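Side-chain contacts in MmoQ Response regulator (Methylococcus capsulatus, PDB 3LJX), which probably makes cyclic di-GMP from GTP as a whole protein, this chain being the part that carries its HDOD domain: residues 183-186 against 187-191; 200-203 against 204-208. All coordinates share one frame; numbering follows the deposited sequence.

Contact 1 (183-186 against 187-191)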
loop_
_atom_site.group_PDB
_atom_site.type_symbol
_atom_site.label_atom_id
_atom_site.label_comp_id
_atom_site.label_asym_id
_atom_site.label_seq_id
_atom_site.Cartn_x
_atom_site.Cartn_y
_atom_site.Cartn_z
ATOM N N GLU A 183 -11.426 2.326 5.333
ATOM C CA GLU A 183 -12.106 3.321 4.513
ATOM C C GLU A 183 -11.088 4.358 4.037
ATOM O O GLU A 183 -11.042 4.721 2.860
ATOM C CB GLU A 183 -13.211 4.011 5.300
ATOM C CG GLU A 183 -14.055 4.948 4.440
ATOM C CD GLU A 183 -14.738 6.044 5.249
ATOM O OE1 GLU A 183 -14.514 6.117 6.477
ATOM O OE2 GLU A 183 -15.497 6.840 4.659
ATOM N N LEU A 184 -10.250 4.822 4.954
ATOM C CA LEU A 184 -9.287 5.849 4.610
ATOM C C LEU A 184 -8.379 5.347 3.465
ATOM O O LEU A 184 -8.116 6.068 2.505
ATOM C CB LEU A 184 -8.472 6.224 5.848
ATOM C CG LEU A 184 -8.043 7.680 5.960
ATOM C CD1 LEU A 184 -6.837 7.828 6.900
ATOM C CD2 LEU A 184 -7.755 8.248 4.593
ATOM N N THR A 185 -7.920 4.102 3.559
ATOM C CA THR A 185 -7.116 3.518 2.490
ATOM C C THR A 185 -7.807 3.640 1.125
ATOM O O THR A 185 -7.226 4.143 0.144
ATOM C CB THR A 185 -6.800 2.044 2.788
ATOM O OG1 THR A 185 -5.919 1.967 3.920
ATOM C CG2 THR A 185 -6.138 1.388 1.581
ATOM N N ARG A 186 -9.056 3.199 1.071
ATOM C CA ARG A 186 -9.818 3.229 -0.184
ATOM C C ARG A 186 -9.969 4.640 -0.709
ATOM O O ARG A 186 -9.889 4.869 -1.919
ATOM C CB ARG A 186 -11.204 2.609 -0.015
ATOM C CG ARG A 186 -11.185 1.196 0.580
ATOM C CD ARG A 186 -12.562 0.499 0.421
ATOM N NE ARG A 186 -13.578 1.015 1.339
ATOM C CZ ARG A 186 -13.748 0.576 2.587
ATOM N NH1 ARG A 186 -12.965 -0.387 3.067
ATOM N NH2 ARG A 186 -14.702 1.093 3.356
HETATM N N MSE A 187 -10.192 5.592 0.192
HETATM C CA MSE A 187 -10.359 6.976 -0.234
HETATM C C MSE A 187 -9.046 7.516 -0.762
HETATM O O MSE A 187 -9.029 8.213 -1.764
HETATM C CB MSE A 187 -10.860 7.862 0.901
HETATM C CG MSE A 187 -12.254 7.492 1.406
HETATM SE SE MSE A 187 -12.705 8.548 2.994
HETATM C CE MSE A 187 -12.532 10.337 2.228
ATOM N N LEU A 188 -7.949 7.181 -0.086
ATOM C CA LEU A 188 -6.620 7.592 -0.535
ATOM C C LEU A 188 -6.350 7.000 -1.928
ATOM O O LEU A 188 -5.981 7.724 -2.871
ATOM C CB LEU A 188 -5.561 7.130 0.475
ATOM C CG LEU A 188 -4.949 8.176 1.422
ATOM C CD1 LEU A 188 -5.915 9.305 1.743
ATOM C CD2 LEU A 188 -4.402 7.556 2.699
ATOM N N LEU A 189 -6.557 5.689 -2.059
ATOM C CA LEU A 189 -6.264 4.999 -3.313
ATOM C C LEU A 189 -7.127 5.571 -4.430
ATOM O O LEU A 189 -6.687 5.713 -5.577
ATOM C CB LEU A 189 -6.491 3.484 -3.184
ATOM C CG LEU A 189 -5.556 2.705 -2.255
ATOM C CD1 LEU A 189 -5.936 1.222 -2.214
ATOM C CD2 LEU A 189 -4.095 2.866 -2.668
ATOM N N THR A 190 -8.363 5.905 -4.091
ATOM C CA THR A 190 -9.240 6.523 -5.065
ATOM C C THR A 190 -8.712 7.912 -5.459
ATOM O O THR A 190 -8.652 8.236 -6.648
ATOM C CB THR A 190 -10.653 6.621 -4.524
ATOM O OG1 THR A 190 -11.183 5.301 -4.392
ATOM C CG2 THR A 190 -11.536 7.439 -5.465
ATOM N N ASP A 191 -8.307 8.717 -4.478
ATOM C CA ASP A 191 -7.720 10.023 -4.796
ATOM C C ASP A 191 -6.472 9.878 -5.660
ATOM O O ASP A 191 -6.214 10.730 -6.498
ATOM C CB ASP A 191 -7.372 10.846 -3.545
ATOM C CG ASP A 191 -7.087 12.333 -3.882
ATOM O OD1 ASP A 191 -8.008 13.009 -4.419
ATOM O OD2 ASP A 191 -5.958 12.835 -3.617
#

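Contact 2 (200-203 against 204-208)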
loop_
_atom_site.group_PDB
_atom_site.type_symbol
_atom_site.label_atom_id
_atom_site.label_comp_id
_atom_site.label_asym_id
_atom_site.label_seq_id
_atom_site.Cartn_x
_atom_site.Cartn_y
_atom_site.Cartn_z
ATOM N N ASP A 200 -12.716 -2.231 -4.855
ATOM C CA ASP A 200 -13.682 -3.278 -4.522
ATOM C C ASP A 200 -12.977 -4.606 -4.274
ATOM O O ASP A 200 -13.350 -5.359 -3.374
ATOM C CB ASP A 200 -14.738 -3.455 -5.619
ATOM C CG ASP A 200 -15.720 -2.281 -5.695
ATOM O OD1 ASP A 200 -15.706 -1.406 -4.800
ATOM O OD2 ASP A 200 -16.514 -2.234 -6.659
ATOM N N ALA A 201 -11.958 -4.905 -5.069
ATOM C CA ALA A 201 -11.275 -6.182 -4.908
ATOM C C ALA A 201 -10.600 -6.185 -3.535
ATOM O O ALA A 201 -10.637 -7.181 -2.808
ATOM C CB ALA A 201 -10.276 -6.391 -6.020
ATOM N N LEU A 202 -10.027 -5.042 -3.170
ATOM C CA LEU A 202 -9.378 -4.872 -1.875
ATOM C C LEU A 202 -10.362 -5.049 -0.726
ATOM O O LEU A 202 -10.095 -5.783 0.235
ATOM C CB LEU A 202 -8.752 -3.485 -1.781
ATOM C CG LEU A 202 -8.137 -3.138 -0.429
ATOM C CD1 LEU A 202 -7.020 -4.130 -0.091
ATOM C CD2 LEU A 202 -7.610 -1.684 -0.420
ATOM N N GLN A 203 -11.504 -4.378 -0.820
ATOM C CA GLN A 203 -12.519 -4.515 0.219
ATOM C C GLN A 203 -13.020 -5.953 0.329
ATOM O O GLN A 203 -13.142 -6.487 1.430
ATOM C CB GLN A 203 -13.692 -3.567 -0.023
ATOM C CG GLN A 203 -14.582 -3.438 1.202
ATOM C CD GLN A 203 -15.624 -2.349 1.069
ATOM O OE1 GLN A 203 -15.853 -1.815 -0.017
ATOM N NE2 GLN A 203 -16.265 -2.014 2.181
ATOM N N LEU A 204 -13.314 -6.569 -0.814
ATOM C CA LEU A 204 -13.701 -7.975 -0.858
ATOM C C LEU A 204 -12.659 -8.861 -0.162
ATOM O O LEU A 204 -13.008 -9.778 0.591
ATOM C CB LEU A 204 -13.846 -8.430 -2.309
ATOM C CG LEU A 204 -15.157 -9.057 -2.745
ATOM C CD1 LEU A 204 -16.327 -8.251 -2.220
ATOM C CD2 LEU A 204 -15.204 -9.146 -4.268
ATOM N N SER A 205 -11.378 -8.590 -0.414
ATOM C CA SER A 205 -10.326 -9.462 0.097
ATOM C C SER A 205 -10.315 -9.478 1.616
ATOM O O SER A 205 -9.661 -10.323 2.218
ATOM C CB SER A 205 -8.960 -8.990 -0.374
ATOM O OG SER A 205 -8.574 -7.838 0.363
ATOM N N GLN A 206 -11.022 -8.534 2.232
ATOM C CA GLN A 206 -11.019 -8.418 3.687
ATOM C C GLN A 206 -12.137 -9.197 4.413
ATOM O O GLN A 206 -12.133 -9.283 5.634
ATOM C CB GLN A 206 -10.996 -6.938 4.092
ATOM C CG GLN A 206 -9.721 -6.235 3.627
ATOM C CD GLN A 206 -9.786 -4.712 3.712
ATOM O OE1 GLN A 206 -8.753 -4.049 3.761
ATOM N NE2 GLN A 206 -10.997 -4.157 3.721
ATOM N N GLN A 207 -13.078 -9.763 3.664
ATOM C CA GLN A 207 -14.124 -10.589 4.247
ATOM C C GLN A 207 -13.535 -11.875 4.795
ATOM O O GLN A 207 -12.478 -12.333 4.352
ATOM C CB GLN A 207 -15.166 -10.990 3.206
ATOM C CG GLN A 207 -15.770 -9.871 2.407
ATOM C CD GLN A 207 -16.531 -10.435 1.229
ATOM O OE1 GLN A 207 -16.006 -10.509 0.111
ATOM N NE2 GLN A 207 -17.757 -10.884 1.478
ATOM N N ASP A 208 -14.254 -12.476 5.733
ATOM C CA ASP A 208 -13.852 -13.750 6.308
ATOM C C ASP A 208 -13.781 -14.817 5.224
ATOM O O ASP A 208 -12.908 -15.684 5.238
ATOM C CB ASP A 208 -14.845 -14.166 7.396
ATOM C CG ASP A 208 -14.961 -13.127 8.505
ATOM O OD1 ASP A 208 -14.133 -13.164 9.440
ATOM O OD2 ASP A 208 -15.872 -12.266 8.433
#

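Contact 1 (183-186 against 187-191)
Leu184 and Leu188, one helical turn apart, meet through their branch ends: CD2 of Leu184 lies 3.6 Å from CD1 of Leu188 and 3.9 Å from its CD2, so a single methyl rests against both arms of the fork. The two side chains are set at a slant to one another, whereas Thr185 and Leu189, the next pair along, run alongside each other in the same direction. There the contact is methyl to methyl, Thr185 CG2 to Leu189 CD1 at 3.8 Å. Thr185 can offer carbon because CG2 stands anti to its backbone N, while OG1 is turned to the N side (chi1 -68°) and is hydrogen-bonded to His181 O and Gly145 N; the buried hydroxyl is thereby satisfied.

On the more exposed face, CG of Met187, present as selenomethionine, stands beside its backbone N and the chain runs on extended at chi2, which brings SE to 3.7 Å from Glu183 OE2, although this side chain is poorly ordered and the approach should not be over-read. The other carboxylate oxygen, Glu183 OE1, is hydrogen-bonded to Thr179 OG1. Arg186 folds back so that Glu183 CA sits 3.6 Å above one face of its guanidinium, toward the rim. Its carbonyl is gripped twice: Thr190 N and Thr190 OG1 each donate to Arg186 O at 2.8 Å, arriving from opposite faces of the carbonyl plane. Regular i to i+4 backbone bonds from Met187, Leu188 and Leu189 underlie these pairs, as expected of an alpha-helix.

Helix 181-191 of the HDOD domain is thus divided by face: Leu184 and Leu188 pack on helix 144-152, Leu189 reaches helix 132-141 as well as Leu202, and Arg186 and Thr190 rest on Ile199 of helix 196-204.

Contact 2 (200-203 against 204-208)
Ser205 and Gln206 fold back on Leu202 and Gln203 at the C-terminal end of helix 196-204, where the chain leaves this helix of the HDOD domain through a type I beta turn, Leu204 to Gln207. The last i to i+4 bonds are Leu204 N to Asp200 O and Ser205 N to Ala201 O. Ser205 holds OG between its backbone N and carbonyl carbon (chi1 75°), and from there the hydroxyl donates to Leu202 O at 2.6 Å. Were this serine an alanine, Leu202 O would probably lose its hydroxyl donor, and the side-chain link from the turn back to the last helical residues would go with it.

Gln206 can be followed outward. Its CB lies 3.4 Å from Gln203 O. With CG anti to the carbonyl carbon, the chain runs back across the helix end, and CG comes to 3.4 Å from Leu202 O. CD stays near the same oxygen, at 3.7 Å. At the amide the two ends part: OE1 is 4.2 Å from Leu202 CD1, while NE2 is 3.8 Å from Gln203 CA. Beyond this end of the helix, Gln206 also touches Asp182 of helix 181-191. The backbone beneath shows the helix giving way: Gln206 N donates to Gln203 O at 3.1 Å, an i to i+3 bond whose donor stands 59° out of the carbonyl plane.

Contact 1 and contact 2 lie on successive helices, 181-191 and 196-204, with centres 14 Å apart, yet their side chains meet directly. Leu202 CD2 is the shared apolar point, 3.8 Å from Leu189 CD1 and 4.0 Å from Thr185 CG2, so the Thr185 and Leu189 pair of contact 1 presents its methyls to contact 2. Nearer the surface, Arg186 CZ packs 3.6 Å from Gln203 NE2. Both contacts belong to the HDOD domain, and it is the packing between them that joins its two consecutive helices. The cyclase activity inferred for the whole protein would belong to its GGDEF domain, which this chain does not include.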